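Local coordinates for substrate-binding protein (Synechococcus sp., PDB 6WPN), which probably binds a sugar or oligosaccharide in the periplasm of this marine cyanobacterium as the capture component of a transport system, at residues 302-307 with 312-317. Numbering follows the deposited sequence.
Sequences LAVPRQ and GEAVEL
Val304 meets the helix 311-321 through both of its methyl groups. Its CB points at the helix, and Val304 CB itself stays 4.5 Å from CB of Ala314. Its two methyl groups then diverge, and each meets the same alanine methyl. Val304 CG1 lies anti to the backbone N (chi1 -178°), which sets it beside the carbonyl carbon and brings it 3.7 Å from Ala314 CB. Val304 CG2 lies beside the backbone N and comes to 3.9 Å from the same Ala314 CB. The alanine methyl therefore faces the fork of the valine and touches both prongs. Val304 CG2 also approaches the next residue of the helix, Val315, at its CG2, a looser 4.3 Å.

The contact is small and apolar. The three residues that touch are all buried, and the short side chain of Ala314 lets the chain come near, with Val304 CA and Ala314 CA 6.6 Å apart. The backbone of Val304 is held separately: its carbonyl O accepts a hydrogen bond from Thr105 OG1. Leu107 adds to the apolar surroundings of the Val304 side chain.

The strand 295-303 runs antiparallel to strand 87-90, and a short loop leads from it back to the helix. This is strand-loop-helix packing in an alpha/beta lobe, with an antiparallel strand beside parallel ones, consistent with the fold of bacterial extracellular solute-binding proteins.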
ATOM      1  N   LEU A 302       5.140  12.925  -3.038  1.00 53.74           N
ATOM      2  CA  LEU A 302       4.717  14.040  -3.872  1.00 54.13           C
ATOM      3  C   LEU A 302       5.860  14.387  -4.813  1.00 53.06           C
ATOM      4  O   LEU A 302       6.998  14.547  -4.364  1.00 60.78           O
ATOM      5  CB  LEU A 302       4.330  15.251  -3.019  1.00 50.23           C
ATOM      6  CG  LEU A 302       3.102  15.036  -2.135  1.00 42.57           C
ATOM      7  CD1 LEU A 302       2.778  16.301  -1.363  1.00 47.47           C
ATOM      8  CD2 LEU A 302       1.905  14.568  -2.959  1.00 43.53           C
ATOM      9  N   ALA A 303       5.565  14.490  -6.110  1.00 48.61           N
ATOM     10  CA  ALA A 303       6.585  14.742  -7.119  1.00 43.43           C
ATOM     11  C   ALA A 303       6.207  15.957  -7.957  1.00 53.78           C
ATOM     12  O   ALA A 303       5.039  16.351  -8.031  1.00 59.65           O
ATOM     13  CB  ALA A 303       6.792  13.521  -8.024  1.00 43.35           C
ATOM     14  N   VAL A 304       7.218  16.544  -8.596  1.00 49.06           N
ATOM     15  CA  VAL A 304       7.044  17.726  -9.438  1.00 54.38           C
ATOM     16  C   VAL A 304       7.405  17.384 -10.882  1.00 56.21           C
ATOM     17  O   VAL A 304       8.589  17.190 -11.197  1.00 57.40           O
ATOM     18  CB  VAL A 304       7.892  18.901  -8.923  1.00 54.69           C
ATOM     19  CG1 VAL A 304       7.669  20.141  -9.789  1.00 61.90           C
ATOM     20  CG2 VAL A 304       7.577  19.189  -7.468  1.00 46.36           C
ATOM     21  N   PRO A 305       6.429  17.319 -11.788  1.00 56.70           N
ATOM     22  CA  PRO A 305       6.736  17.005 -13.190  1.00 49.81           C
ATOM     23  C   PRO A 305       7.709  18.006 -13.796  1.00 57.74           C
ATOM     24  O   PRO A 305       7.690  19.194 -13.470  1.00 64.30           O
ATOM     25  CB  PRO A 305       5.365  17.075 -13.870  1.00 48.91           C
ATOM     26  CG  PRO A 305       4.400  16.754 -12.763  1.00 51.71           C
ATOM     27  CD  PRO A 305       4.979  17.409 -11.545  1.00 54.35           C
ATOM     28  N   ARG A 306       8.581  17.507 -14.677  1.00 67.70           N
ATOM     29  CA  ARG A 306       9.570  18.382 -15.298  1.00 76.10           C
ATOM     30  C   ARG A 306       8.917  19.440 -16.177  1.00 79.55           C
ATOM     31  O   ARG A 306       9.475  20.529 -16.350  1.00 84.77           O
ATOM     32  CB  ARG A 306      10.577  17.565 -16.110  1.00 79.54           C
ATOM     33  CG  ARG A 306      11.831  17.173 -15.337  1.00 83.73           C
ATOM     34  CD  ARG A 306      12.978  16.826 -16.276  1.00 84.16           C
ATOM     35  NE  ARG A 306      13.260  17.922 -17.198  1.00 92.05           N
ATOM     36  CZ  ARG A 306      14.231  17.913 -18.106  1.00 93.60           C
ATOM     37  NH1 ARG A 306      15.031  16.862 -18.223  1.00 96.78           N
ATOM     38  NH2 ARG A 306      14.404  18.962 -18.899  1.00 90.99           N
ATOM     39  N   GLN A 307       7.740  19.147 -16.734  1.00 73.31           N
ATOM     40  CA  GLN A 307       7.033  20.144 -17.529  1.00 80.48           C
ATOM     41  C   GLN A 307       6.484  21.291 -16.694  1.00 75.43           C
ATOM     42  O   GLN A 307       6.051  22.293 -17.271  1.00 75.11           O
ATOM     43  CB  GLN A 307       5.887  19.498 -18.310  1.00 90.53           C
ATOM     44  CG  GLN A 307       6.275  18.979 -19.686  1.00101.95           C
ATOM     45  CD  GLN A 307       7.167  17.755 -19.628  1.00108.15           C
ATOM     46  OE1 GLN A 307       7.109  16.970 -18.679  1.00112.35           O
ATOM     47  NE2 GLN A 307       8.003  17.587 -20.649  1.00104.81           N
ATOM     48  N   GLY A 312       9.565  25.902  -8.500  1.00 65.97           N
ATOM     49  CA  GLY A 312       9.892  26.410  -7.174  1.00 64.94           C
ATOM     50  C   GLY A 312       8.681  26.497  -6.266  1.00 58.13           C
ATOM     51  O   GLY A 312       8.726  26.071  -5.109  1.00 56.84           O
ATOM     52  N   GLU A 313       7.581  27.056  -6.776  1.00 57.96           N
ATOM     53  CA  GLU A 313       6.351  27.100  -5.995  1.00 56.45           C
ATOM     54  C   GLU A 313       5.824  25.698  -5.727  1.00 53.83           C
ATOM     55  O   GLU A 313       5.254  25.439  -4.660  1.00 56.14           O
ATOM     56  CB  GLU A 313       5.291  27.934  -6.717  1.00 67.99           C
ATOM     57  CG  GLU A 313       5.542  29.436  -6.700  1.00 82.02           C
ATOM     58  CD  GLU A 313       5.148  30.100  -5.385  1.00 95.49           C
ATOM     59  OE1 GLU A 313       5.409  31.313  -5.242  1.00102.12           O
ATOM     60  OE2 GLU A 313       4.575  29.420  -4.503  1.00 96.74           O
ATOM     61  N   ALA A 314       5.999  24.787  -6.686  1.00 51.68           N
ATOM     62  CA  ALA A 314       5.556  23.412  -6.491  1.00 56.51           C
ATOM     63  C   ALA A 314       6.317  22.747  -5.354  1.00 50.10           C
ATOM     64  O   ALA A 314       5.734  22.006  -4.555  1.00 50.34           O
ATOM     65  CB  ALA A 314       5.724  22.621  -7.786  1.00 59.98           C
ATOM     66  N   VAL A 315       7.627  22.986  -5.276  1.00 47.72           N
ATOM     67  CA  VAL A 315       8.414  22.443  -4.174  1.00 54.81           C
ATOM     68  C   VAL A 315       7.951  23.035  -2.849  1.00 59.98           C
ATOM     69  O   VAL A 315       7.862  22.331  -1.835  1.00 59.93           O
ATOM     70  CB  VAL A 315       9.915  22.684  -4.419  1.00 53.48           C
ATOM     71  CG1 VAL A 315      10.722  22.325  -3.176  1.00 52.71           C
ATOM     72  CG2 VAL A 315      10.382  21.877  -5.621  1.00 49.39           C
ATOM     73  N   GLU A 316       7.641  24.336  -2.834  1.00 63.06           N
ATOM     74  CA  GLU A 316       7.141  24.954  -1.610  1.00 56.83           C
ATOM     75  C   GLU A 316       5.822  24.329  -1.172  1.00 54.84           C
ATOM     76  O   GLU A 316       5.602  24.104   0.024  1.00 50.61           O
ATOM     77  CB  GLU A 316       6.978  26.463  -1.808  1.00 65.43           C
ATOM     78  CG  GLU A 316       8.281  27.210  -2.038  1.00 80.48           C
ATOM     79  CD  GLU A 316       8.253  28.626  -1.479  1.00 87.17           C
ATOM     80  OE1 GLU A 316       8.844  28.845  -0.400  1.00 86.64           O
ATOM     81  OE2 GLU A 316       7.620  29.509  -2.104  1.00 81.89           O
ATOM     82  N   LEU A 317       4.934  24.033  -2.126  1.00 52.62           N
ATOM     83  CA  LEU A 317       3.666  23.404  -1.775  1.00 49.90           C
ATOM     84  C   LEU A 317       3.882  21.996  -1.238  1.00 48.26           C
ATOM     85  O   LEU A 317       3.286  21.616  -0.225  1.00 44.92           O
ATOM     86  CB  LEU A 317       2.732  23.386  -2.983  1.00 52.07           C
ATOM     87  CG  LEU A 317       1.429  22.592  -2.829  1.00 56.72           C
ATOM     88  CD1 LEU A 317       0.571  23.157  -1.697  1.00 56.26           C
ATOM     89  CD2 LEU A 317       0.653  22.582  -4.137  1.00 47.21           C
TER